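Local coordinates for Arf-GAP with coiled-coil, ANK repeat and PH domain-containing protein 2 (PDB 6IF3) that activates the GTPase activity of the small G protein ARF6, and through the ankyrin-repeat domain described here interacts with RAB35, at residues A[106-109]-A[110-114]; A[80-83]-A[84-88]; A[121-124]-A[125-128]; A[45-48]-A[49-52]; A[20-23]-A[24-27]. One frame throughout, in Å; residues are numbered along the deposited sequence.

Interaction 1 (A[106-109]-A[110-114])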
loop_
_atom_site.group_PDB
_atom_site.type_symbol
_atom_site.label_atom_id
_atom_site.label_comp_id
_atom_site.label_asym_id
_atom_site.label_seq_id
_atom_site.Cartn_x
_atom_site.Cartn_y
_atom_site.Cartn_z
ATOM N N ALA A 106 -11.239 -11.980 3.495
ATOM C CA ALA A 106 -11.542 -13.412 3.529
ATOM C C ALA A 106 -10.292 -14.225 3.839
ATOM O O ALA A 106 -9.230 -13.992 3.244
ATOM C CB ALA A 106 -12.145 -13.858 2.176
ATOM N N THR A 107 -10.392 -15.162 4.778
ATOM C CA THR A 107 -9.287 -16.095 5.001
ATOM C C THR A 107 -9.685 -17.490 4.573
ATOM O O THR A 107 -10.860 -17.858 4.660
ATOM C CB THR A 107 -8.839 -16.167 6.461
ATOM O OG1 THR A 107 -9.935 -16.576 7.300
ATOM C CG2 THR A 107 -8.312 -14.824 6.956
ATOM N N ASP A 108 -8.719 -18.272 4.109
ATOM C CA ASP A 108 -9.043 -19.624 3.687
ATOM C C ASP A 108 -9.125 -20.531 4.932
ATOM O O ASP A 108 -9.087 -20.058 6.077
ATOM C CB ASP A 108 -8.031 -20.148 2.659
ATOM C CG ASP A 108 -6.615 -20.312 3.206
ATOM O OD1 ASP A 108 -6.362 -20.102 4.417
ATOM O OD2 ASP A 108 -5.725 -20.718 2.410
ATOM N N GLU A 109 -9.290 -21.836 4.712
ATOM C CA GLU A 109 -9.446 -22.751 5.845
ATOM C C GLU A 109 -8.165 -22.875 6.691
ATOM O O GLU A 109 -8.211 -23.337 7.824
ATOM C CB GLU A 109 -9.892 -24.131 5.368
ATOM C CG GLU A 109 -11.389 -24.207 4.998
ATOM C CD GLU A 109 -12.337 -23.957 6.199
ATOM O OE1 GLU A 109 -12.055 -24.405 7.324
ATOM O OE2 GLU A 109 -13.348 -23.247 6.022
ATOM N N GLU A 110 -7.031 -22.452 6.154
ATOM C CA GLU A 110 -5.800 -22.417 6.931
ATOM C C GLU A 110 -5.605 -21.089 7.659
ATOM O O GLU A 110 -4.616 -20.912 8.372
ATOM C CB GLU A 110 -4.603 -22.679 6.028
ATOM C CG GLU A 110 -4.528 -24.085 5.570
ATOM C CD GLU A 110 -3.193 -24.392 4.958
ATOM O OE1 GLU A 110 -2.538 -23.442 4.478
ATOM O OE2 GLU A 110 -2.780 -25.575 4.999
ATOM N N GLY A 111 -6.536 -20.162 7.466
ATOM C CA GLY A 111 -6.496 -18.888 8.163
ATOM C C GLY A 111 -5.745 -17.767 7.457
ATOM O O GLY A 111 -5.477 -16.721 8.063
ATOM N N LYS A 112 -5.378 -17.969 6.197
ATOM C CA LYS A 112 -4.586 -16.955 5.481
ATOM C C LYS A 112 -5.442 -16.016 4.630
ATOM O O LYS A 112 -6.352 -16.456 3.923
ATOM C CB LYS A 112 -3.543 -17.631 4.584
ATOM C CG LYS A 112 -2.595 -18.561 5.315
ATOM C CD LYS A 112 -1.542 -19.154 4.388
ATOM C CE LYS A 112 -0.546 -20.007 5.165
ATOM N NZ LYS A 112 0.597 -20.516 4.346
ATOM N N ASP A 113 -5.150 -14.712 4.692
ATOM C CA ASP A 113 -5.770 -13.770 3.767
ATOM C C ASP A 113 -4.785 -13.362 2.671
ATOM O O ASP A 113 -3.586 -13.652 2.766
ATOM C CB ASP A 113 -6.368 -12.526 4.513
ATOM C CG ASP A 113 -5.361 -11.657 5.208
ATOM O OD1 ASP A 113 -4.139 -11.731 4.978
ATOM O OD2 ASP A 113 -5.851 -10.841 6.028
ATOM N N PRO A 114 -5.294 -12.691 1.624
ATOM C CA PRO A 114 -4.414 -12.341 0.515
ATOM C C PRO A 114 -3.253 -11.476 0.930
ATOM O O PRO A 114 -2.150 -11.693 0.435
ATOM C CB PRO A 114 -5.341 -11.594 -0.426
ATOM C CG PRO A 114 -6.631 -12.336 -0.283
ATOM C CD PRO A 114 -6.712 -12.593 1.227
HETATM O O HOH W 1 -3.343 -21.555 2.474
#
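D108 and K112 hold each other across the tip of an ankyrin-repeat finger, the hairpin-like loop between repeats, and the D108 side chain is the piece to follow. Its CB leads to a CG lying between the backbone N and the carbonyl carbon (chi1 65°), which folds the carboxylate back over the turn it begins. OD1 takes the backbone N-H of K112 at 2.9 Å, a fairly straight bond arriving from above the carboxylate plane, and a weak, bent one from E110 N. One oxygen thus takes an amide inside the type I turn D108-G111, weakly, and the amide just past it, more firmly. At the tip, OD2 receives a water that also donates to E110 OE1, and forms a salt bridge with R79, which probably damps its negative charge. In the backbone, G111 N gives to D108 O at 2.9 Å, and D108 N to K112 O at 3.0 Å. G111 adopts positive phi (90°), where a CB would jam against the preceding carbonyl. The finger leads from helix 91-99 to helix 114-120, whose N-terminus D113 caps, OD1 accepting from S116 N, while D108 touches H83 and P114 packs on L82 and T86 of helix 81-88.

Interaction 2 (A[80-83]-A[84-88]); sequences GPLH and HATVL
Helix 81-88 is the first helix of the second ankyrin repeat, and its opening, GPLH, is a form of the TPLH signature with G80 in the N-cap place. Two adjacent histidines give the contact its character. The H83 ring turns its edge to the face of the H84 ring in a T-shaped pair, centroids 5.2 Å apart and planes at 82°; H83 CD2 stands 4.0 Å from H84 ND1, toward the rim of that face. With CG anti to the backbone N (chi1 168°), H83 also swings forward along the helix, and V87 CG2 settles over its face in a CH-pi contact 3.9 Å from the ring centroid. An alanine in place of H83 would probably leave the H84 face without its edge partner and the V87 methyl without a ring beneath it. Next to H83 in the chain, L82 offers its carbonyl O to T86 twice: OG1 donates at 2.9 Å and the backbone N at 3.0 Å, from opposite faces of the carbonyl plane. The buried T86 hydroxyl thus finds its acceptor within its own helix. H84 NE2 is bonded to D75, which fixes the far end of that ring. The helix lies between helix 48-55, met by P81 and H84, and helix 114-120, met by L82, H83 and T86, with helix 91-99 behind P81 and A85.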
loop_
_atom_site.group_PDB
_atom_site.type_symbol
_atom_site.label_atom_id
_atom_site.label_comp_id
_atom_site.label_asym_id
_atom_site.label_seq_id
_atom_site.Cartn_x
_atom_site.Cartn_y
_atom_site.Cartn_z
ATOM N N GLY A 80 -10.991 -18.059 -2.599
ATOM C CA GLY A 80 -11.674 -17.431 -3.719
ATOM C C GLY A 80 -10.713 -16.970 -4.794
ATOM O O GLY A 80 -9.530 -17.219 -4.710
ATOM N N PRO A 81 -11.238 -16.344 -5.845
ATOM C CA PRO A 81 -10.463 -15.841 -6.982
ATOM C C PRO A 81 -9.330 -14.923 -6.516
ATOM O O PRO A 81 -8.208 -15.064 -7.023
ATOM C CB PRO A 81 -11.509 -15.088 -7.804
ATOM C CG PRO A 81 -12.794 -15.893 -7.555
ATOM C CD PRO A 81 -12.695 -16.254 -6.083
ATOM N N LEU A 82 -9.592 -14.021 -5.584
ATOM C CA LEU A 82 -8.522 -13.132 -5.161
ATOM C C LEU A 82 -7.378 -13.879 -4.462
ATOM O O LEU A 82 -6.218 -13.567 -4.692
ATOM C CB LEU A 82 -9.080 -12.039 -4.244
ATOM C CG LEU A 82 -8.059 -11.034 -3.682
ATOM C CD1 LEU A 82 -7.267 -10.289 -4.741
ATOM C CD2 LEU A 82 -8.776 -10.046 -2.717
ATOM N N HIS A 83 -7.688 -14.848 -3.612
ATOM C CA HIS A 83 -6.653 -15.703 -2.991
ATOM C C HIS A 83 -5.769 -16.336 -4.059
ATOM O O HIS A 83 -4.543 -16.255 -4.024
ATOM C CB HIS A 83 -7.269 -16.841 -2.142
ATOM C CG HIS A 83 -6.267 -17.899 -1.738
ATOM N ND1 HIS A 83 -5.717 -17.971 -0.475
ATOM C CD2 HIS A 83 -5.717 -18.920 -2.442
ATOM C CE1 HIS A 83 -4.873 -18.986 -0.416
ATOM N NE2 HIS A 83 -4.852 -19.578 -1.600
ATOM N N HIS A 84 -6.389 -16.977 -5.033
ATOM C CA HIS A 84 -5.608 -17.658 -6.049
ATOM C C HIS A 84 -4.787 -16.723 -6.917
ATOM O O HIS A 84 -3.644 -17.056 -7.271
ATOM C CB HIS A 84 -6.547 -18.513 -6.951
ATOM C CG HIS A 84 -7.091 -19.721 -6.254
ATOM N ND1 HIS A 84 -6.298 -20.796 -5.901
ATOM C CD2 HIS A 84 -8.346 -20.019 -5.834
ATOM C CE1 HIS A 84 -7.045 -21.710 -5.309
ATOM N NE2 HIS A 84 -8.285 -21.264 -5.254
ATOM N N ALA A 85 -5.345 -15.563 -7.266
ATOM C CA ALA A 85 -4.594 -14.608 -8.070
ATOM C C ALA A 85 -3.382 -14.090 -7.296
ATOM O O ALA A 85 -2.302 -13.863 -7.861
ATOM C CB ALA A 85 -5.467 -13.461 -8.479
ATOM N N THR A 86 -3.565 -13.908 -5.981
ATOM C CA THR A 86 -2.457 -13.464 -5.131
ATOM C C THR A 86 -1.350 -14.509 -5.073
ATOM O O THR A 86 -0.176 -14.196 -5.238
ATOM C CB THR A 86 -2.963 -13.132 -3.721
ATOM O OG1 THR A 86 -3.897 -12.058 -3.833
ATOM C CG2 THR A 86 -1.800 -12.682 -2.790
ATOM N N VAL A 87 -1.708 -15.760 -4.794
ATOM C CA VAL A 87 -0.738 -16.848 -4.755
ATOM C C VAL A 87 0.048 -16.965 -6.069
ATOM O O VAL A 87 1.267 -17.122 -6.043
ATOM C CB VAL A 87 -1.444 -18.173 -4.451
ATOM C CG1 VAL A 87 -0.494 -19.353 -4.647
ATOM C CG2 VAL A 87 -1.981 -18.134 -2.996
ATOM N N LEU A 88 -0.634 -16.812 -7.211
ATOM C CA LEU A 88 0.052 -16.987 -8.501
ATOM C C LEU A 88 0.797 -15.726 -8.973
ATOM O O LEU A 88 1.541 -15.781 -9.954
ATOM C CB LEU A 88 -0.945 -17.427 -9.562
ATOM C CG LEU A 88 -1.551 -18.798 -9.254
ATOM C CD1 LEU A 88 -2.574 -19.122 -10.311
ATOM C CD2 LEU A 88 -0.498 -19.900 -9.224
#

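Interaction 3 (A[121-124]-A[125-128]); sequences AANA and DIVT
N123 and I126 meet at the start of helix 124-141, where the asparagine serves as N-cap. N123 OD1 accepts the backbone N-H of I126 at 3.0 Å; the bond is nearly straight at the hydrogen (167°), but the donor sits above the amide's carbonyl plane and not on a lone pair. I126 passes obliquely across the amide with CG1 and CD1, CD1 lying 3.6 Å from N123 ND2. One step further, T128 doubles its hold on A124 O: OG1 donates at 2.7 Å and the backbone N at 2.9 Å, from opposite faces of the carbonyl. Placing OG1 beside its own backbone N (chi1 -66°) lets the hydroxyl reach back one turn. V127 N gives to N123 O, while its CG2 rests 3.2 Å from that same oxygen. Just before the cap, A122 has positive phi and ends helix 114-120 in a Schellman motif. Outward, D125 OD1 is hydrogen-bonded to a polar side chain of the chain of another protein, against which A122, A124, V127 and T128 also pack. Within the repeat stack, V127 leans on helix 114-120, and I126 bridges that helix to helix 91-99.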
loop_
_atom_site.group_PDB
_atom_site.type_symbol
_atom_site.label_atom_id
_atom_site.label_comp_id
_atom_site.label_asym_id
_atom_site.label_seq_id
_atom_site.Cartn_x
_atom_site.Cartn_y
_atom_site.Cartn_z
ATOM N N ALA A 121 5.303 -13.472 0.460
ATOM C CA ALA A 121 5.937 -13.580 -0.862
ATOM C C ALA A 121 6.810 -12.377 -1.185
ATOM O O ALA A 121 7.470 -12.375 -2.236
ATOM C CB ALA A 121 4.871 -13.737 -1.943
ATOM N N ALA A 122 6.803 -11.365 -0.306
ATOM C CA ALA A 122 7.532 -10.094 -0.517
ATOM C C ALA A 122 7.208 -9.495 -1.889
ATOM O O ALA A 122 8.077 -9.046 -2.624
ATOM C CB ALA A 122 9.007 -10.279 -0.355
ATOM N N ASN A 123 5.931 -9.505 -2.214
ATOM C CA ASN A 123 5.466 -9.028 -3.510
ATOM C C ASN A 123 5.060 -7.570 -3.416
ATOM O O ASN A 123 3.938 -7.256 -2.996
ATOM C CB ASN A 123 4.294 -9.885 -3.971
ATOM C CG ASN A 123 3.902 -9.614 -5.405
ATOM O OD1 ASN A 123 3.851 -8.462 -5.839
ATOM N ND2 ASN A 123 3.627 -10.677 -6.160
ATOM N N ALA A 124 5.983 -6.664 -3.737
ATOM C CA ALA A 124 5.698 -5.252 -3.532
ATOM C C ALA A 124 4.453 -4.757 -4.257
ATOM O O ALA A 124 3.659 -3.990 -3.701
ATOM C CB ALA A 124 6.857 -4.453 -3.955
ATOM N N ASP A 125 4.266 -5.207 -5.494
ATOM C CA ASP A 125 3.158 -4.700 -6.292
ATOM C C ASP A 125 1.823 -5.165 -5.729
ATOM O O ASP A 125 0.879 -4.372 -5.641
ATOM C CB ASP A 125 3.284 -5.147 -7.758
ATOM C CG ASP A 125 4.353 -4.397 -8.514
ATOM O OD1 ASP A 125 4.856 -3.364 -8.003
ATOM O OD2 ASP A 125 4.691 -4.802 -9.646
ATOM N N ILE A 126 1.712 -6.444 -5.366
ATOM C CA ILE A 126 0.412 -6.916 -4.914
ATOM C C ILE A 126 0.139 -6.400 -3.502
ATOM O O ILE A 126 -0.996 -6.052 -3.184
ATOM C CB ILE A 126 0.297 -8.451 -5.005
ATOM C CG1 ILE A 126 0.308 -8.848 -6.490
ATOM C CG2 ILE A 126 -1.032 -8.928 -4.405
ATOM C CD1 ILE A 126 0.048 -10.341 -6.782
ATOM N N VAL A 127 1.158 -6.312 -2.654
ATOM C CA VAL A 127 0.917 -5.723 -1.331
ATOM C C VAL A 127 0.423 -4.280 -1.497
ATOM O O VAL A 127 -0.501 -3.837 -0.793
ATOM C CB VAL A 127 2.170 -5.764 -0.442
ATOM C CG1 VAL A 127 1.983 -4.920 0.796
ATOM C CG2 VAL A 127 2.518 -7.232 -0.077
ATOM N N THR A 128 1.051 -3.545 -2.410
ATOM C CA THR A 128 0.660 -2.151 -2.652
ATOM C C THR A 128 -0.823 -2.029 -3.076
ATOM O O THR A 128 -1.566 -1.213 -2.509
ATOM C CB THR A 128 1.545 -1.506 -3.703
ATOM O OG1 THR A 128 2.884 -1.417 -3.178
ATOM C CG2 THR A 128 1.049 -0.066 -4.064
#

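Interaction 4 (A[45-48]-A[49-52]); sequences KATP and LIQA
T47 caps helix 48-55, and with P48 and L49 it belongs to the TPL motif that opens the first helix of an ankyrin repeat. The hydrogen bonds come first. T47 OG1, turned between the backbone N and the carbonyl carbon (chi1 58°), accepts the N-H of I50 at 3.0 Å in a nearly straight bond, while T47 O takes Q51 N at 2.9 Å. The hydroxyl serves an amide of the first turn that has no helical carbonyl before it, while Q51 N makes the first regular helical bond. P48 O continues the series with A52 N. P48 itself suits this position, because a proline in the first turn has no N-H to satisfy and its ring keeps phi in the helical range (-56°). T47 N is buried here and finds no partner anywhere in the model.

Van der Waals contacts form the second group. I50 wraps the capping hydroxyl with CB, CG1 and CD1, while its other branch, CG2, reaches 4.2 Å from A46 CB. Q51, bent at chi2, brings CG to 3.4 Å from T47 O, beside the bond its own N makes there. Around this turn, A46 and Q51 pack on Y15 of helix 10-19, L49 and A52 on helix 58-66, and I50 against H84 of helix 81-88. Close against the cap, I50 CG1 comes to 3.3 Å from T47 OG1.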
loop_
_atom_site.group_PDB
_atom_site.type_symbol
_atom_site.label_atom_id
_atom_site.label_comp_id
_atom_site.label_asym_id
_atom_site.label_seq_id
_atom_site.Cartn_x
_atom_site.Cartn_y
_atom_site.Cartn_z
ATOM N N LYS A 45 -14.368 -28.310 -5.695
ATOM C CA LYS A 45 -15.411 -27.294 -5.861
ATOM C C LYS A 45 -14.887 -25.996 -6.465
ATOM O O LYS A 45 -15.426 -24.907 -6.263
ATOM C CB LYS A 45 -16.114 -27.036 -4.519
ATOM C CG LYS A 45 -16.830 -28.302 -4.052
ATOM C CD LYS A 45 -17.884 -28.037 -2.994
ATOM C CE LYS A 45 -18.742 -29.286 -2.748
ATOM N NZ LYS A 45 -19.601 -29.657 -3.912
ATOM N N ALA A 46 -13.863 -26.115 -7.301
ATOM C CA ALA A 46 -13.412 -24.946 -8.030
ATOM C C ALA A 46 -14.448 -24.525 -9.082
ATOM O O ALA A 46 -15.308 -25.316 -9.504
ATOM C CB ALA A 46 -12.028 -25.215 -8.700
ATOM N N THR A 47 -14.310 -23.280 -9.516
ATOM C CA THR A 47 -15.301 -22.583 -10.302
ATOM C C THR A 47 -14.726 -22.098 -11.628
ATOM O O THR A 47 -13.511 -22.075 -11.810
ATOM C CB THR A 47 -15.793 -21.343 -9.567
ATOM O OG1 THR A 47 -14.632 -20.512 -9.316
ATOM C CG2 THR A 47 -16.470 -21.695 -8.245
ATOM N N PRO A 48 -15.596 -21.661 -12.538
ATOM C CA PRO A 48 -15.082 -21.018 -13.757
ATOM C C PRO A 48 -14.182 -19.834 -13.458
ATOM O O PRO A 48 -13.154 -19.725 -14.138
ATOM C CB PRO A 48 -16.381 -20.605 -14.509
ATOM C CG PRO A 48 -17.384 -21.714 -14.082
ATOM C CD PRO A 48 -17.052 -21.916 -12.617
ATOM N N LEU A 49 -14.509 -19.022 -12.462
ATOM C CA LEU A 49 -13.687 -17.835 -12.248
ATOM C C LEU A 49 -12.362 -18.247 -11.663
ATOM O O LEU A 49 -11.329 -17.650 -12.026
ATOM C CB LEU A 49 -14.410 -16.827 -11.376
ATOM C CG LEU A 49 -13.702 -15.501 -11.118
ATOM C CD1 LEU A 49 -13.299 -14.833 -12.453
ATOM C CD2 LEU A 49 -14.630 -14.572 -10.314
ATOM N N ILE A 50 -12.340 -19.271 -10.809
ATOM C CA ILE A 50 -11.053 -19.761 -10.343
ATOM C C ILE A 50 -10.245 -20.348 -11.528
ATOM O O ILE A 50 -9.037 -20.127 -11.610
ATOM C CB ILE A 50 -11.218 -20.786 -9.189
ATOM C CG1 ILE A 50 -11.631 -20.041 -7.919
ATOM C CG2 ILE A 50 -9.958 -21.588 -8.986
ATOM C CD1 ILE A 50 -12.069 -20.966 -6.800
ATOM N N GLN A 51 -10.894 -21.063 -12.450
ATOM C CA GLN A 51 -10.179 -21.538 -13.633
ATOM C C GLN A 51 -9.629 -20.390 -14.469
ATOM O O GLN A 51 -8.556 -20.515 -15.058
ATOM C CB GLN A 51 -11.093 -22.426 -14.497
ATOM C CG GLN A 51 -11.351 -23.794 -13.786
ATOM C CD GLN A 51 -10.071 -24.591 -13.603
ATOM O OE1 GLN A 51 -9.308 -24.783 -14.546
ATOM N NE2 GLN A 51 -9.825 -25.043 -12.390
ATOM N N ALA A 52 -10.372 -19.282 -14.538
ATOM C CA ALA A 52 -9.918 -18.108 -15.308
ATOM C C ALA A 52 -8.662 -17.534 -14.685
ATOM O O ALA A 52 -7.718 -17.132 -15.387
ATOM C CB ALA A 52 -10.998 -17.056 -15.373
#

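Interaction 5 (A[20-23]-A[24-27]); sequences EKNL and PKMA
With CG anti to the backbone N (chi1 -167°), N22 swings its amide forward over the first turn of helix 23-31, and K25, extended beyond CG, slants over it. N22 OD1 accepts the backbone N-H of K25 at 3.1 Å, an N-cap bond whose donor stands above the amide's carbonyl plane. The other end of the amide is covered by the lysine's aliphatic part, CD and CE each 3.3 Å from N22 ND2. P24 crosses the amide at about a right angle, its CD 3.3 Å from N22 OD1. With an alanine at N22, K25 N is likely to be left without its capping acceptor and the lysine methylenes without the amide they cover. Backbone bonds follow in helical order, M26 N to N22 O at 3.0 Å and A27 N to L23 O at 2.9 Å. M26, bent at its last torsion, brings SD to 4.0 Å from L23 CD1. Just before the cap, K21 has positive phi and closes a Schellman motif on helix 10-19, so that a sharp turn joins the two helices. M26 is the inward anchor: it packs on L14, A17 and S18 of helix 10-19 and on F63 and L64 of helix 58-66, while L23 and K21 meet T60.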
loop_
_atom_site.group_PDB
_atom_site.type_symbol
_atom_site.label_atom_id
_atom_site.label_comp_id
_atom_site.label_asym_id
_atom_site.label_seq_id
_atom_site.Cartn_x
_atom_site.Cartn_y
_atom_site.Cartn_z
ATOM N N GLU A 20 -8.861 -22.122 -20.523
ATOM C CA GLU A 20 -8.350 -22.048 -21.899
ATOM C C GLU A 20 -8.539 -20.705 -22.605
ATOM O O GLU A 20 -8.191 -20.570 -23.777
ATOM C CB GLU A 20 -8.992 -23.169 -22.732
ATOM C CG GLU A 20 -8.557 -24.545 -22.221
ATOM C CD GLU A 20 -9.456 -25.693 -22.640
ATOM O OE1 GLU A 20 -10.319 -25.505 -23.523
ATOM O OE2 GLU A 20 -9.264 -26.817 -22.096
ATOM N N LYS A 21 -9.079 -19.699 -21.899
ATOM C CA LYS A 21 -9.167 -18.347 -22.470
ATOM C C LYS A 21 -10.024 -18.312 -23.716
ATOM O O LYS A 21 -9.793 -17.505 -24.605
ATOM C CB LYS A 21 -7.764 -17.786 -22.815
ATOM C CG LYS A 21 -6.745 -17.989 -21.720
ATOM C CD LYS A 21 -5.391 -17.343 -22.081
ATOM C CE LYS A 21 -4.559 -18.194 -23.050
ATOM N NZ LYS A 21 -3.184 -17.616 -23.157
ATOM N N ASN A 22 -11.024 -19.188 -23.761
ATOM C CA ASN A 22 -11.843 -19.382 -24.958
ATOM C C ASN A 22 -13.229 -18.793 -24.772
ATOM O O ASN A 22 -14.165 -19.505 -24.377
ATOM C CB ASN A 22 -11.947 -20.883 -25.289
ATOM C CG ASN A 22 -12.509 -21.138 -26.677
ATOM O OD1 ASN A 22 -13.328 -20.359 -27.218
ATOM N ND2 ASN A 22 -12.057 -22.241 -27.287
ATOM N N LEU A 23 -13.371 -17.504 -25.052
ATOM C CA LEU A 23 -14.624 -16.821 -24.744
ATOM C C LEU A 23 -15.810 -17.340 -25.578
ATOM O O LEU A 23 -16.905 -17.452 -25.045
ATOM C CB LEU A 23 -14.481 -15.296 -24.890
ATOM C CG LEU A 23 -13.961 -14.607 -23.612
ATOM C CD1 LEU A 23 -12.601 -15.155 -23.167
ATOM C CD2 LEU A 23 -13.879 -13.103 -23.816
ATOM N N PRO A 24 -15.593 -17.696 -26.853
ATOM C CA PRO A 24 -16.724 -18.287 -27.592
ATOM C C PRO A 24 -17.242 -19.578 -26.971
ATOM O O PRO A 24 -18.471 -19.765 -26.910
ATOM C CB PRO A 24 -16.133 -18.527 -28.978
ATOM C CG PRO A 24 -15.170 -17.381 -29.154
ATOM C CD PRO A 24 -14.511 -17.291 -27.776
ATOM N N LYS A 25 -16.349 -20.436 -26.498
ATOM C CA LYS A 25 -16.828 -21.686 -25.908
ATOM C C LYS A 25 -17.486 -21.385 -24.556
ATOM O O LYS A 25 -18.434 -22.065 -24.153
ATOM C CB LYS A 25 -15.693 -22.690 -25.747
ATOM C CG LYS A 25 -15.217 -23.340 -27.048
ATOM C CD LYS A 25 -14.361 -24.564 -26.724
ATOM C CE LYS A 25 -13.601 -25.089 -27.923
ATOM N NZ LYS A 25 -12.703 -26.200 -27.475
ATOM N N MET A 26 -16.976 -20.387 -23.828
ATOM C CA MET A 26 -17.609 -19.971 -22.576
ATOM C C MET A 26 -19.034 -19.512 -22.838
ATOM O O MET A 26 -19.960 -19.914 -22.136
ATOM C CB MET A 26 -16.799 -18.852 -21.897
ATOM C CG MET A 26 -15.432 -19.362 -21.457
ATOM S SD MET A 26 -14.343 -18.014 -20.992
ATOM C CE MET A 26 -15.132 -17.458 -19.502
ATOM N N ALA A 27 -19.190 -18.664 -23.844
ATOM C CA ALA A 27 -20.482 -18.105 -24.223
ATOM C C ALA A 27 -21.428 -19.218 -24.637
ATOM O O ALA A 27 -22.619 -19.185 -24.311
ATOM C CB ALA A 27 -20.304 -17.088 -25.349
#

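Read along the chain, the five contacts show how an ankyrin stack reuses a small set of turns. Interactions 3, 4 and 5 each cap a helix with a side-chain oxygen, and interactions 3 and 5 pair that cap with a Schellman motif. Interaction 2 is the hub: its centre lies about 6 Å from that of the chain, and it touches interaction 4 through P81 CG and L49 CD2, 3.6 Å apart, interaction 1 through D108 OD2 and H83 CE1, 3.4 Å apart, and interaction 3 through T86 and I126. Interactions 3 and 5 lie on opposite sides of the chain's centre, their own centres about 31 Å apart. The partner protein reaches interaction 3 alone among the five.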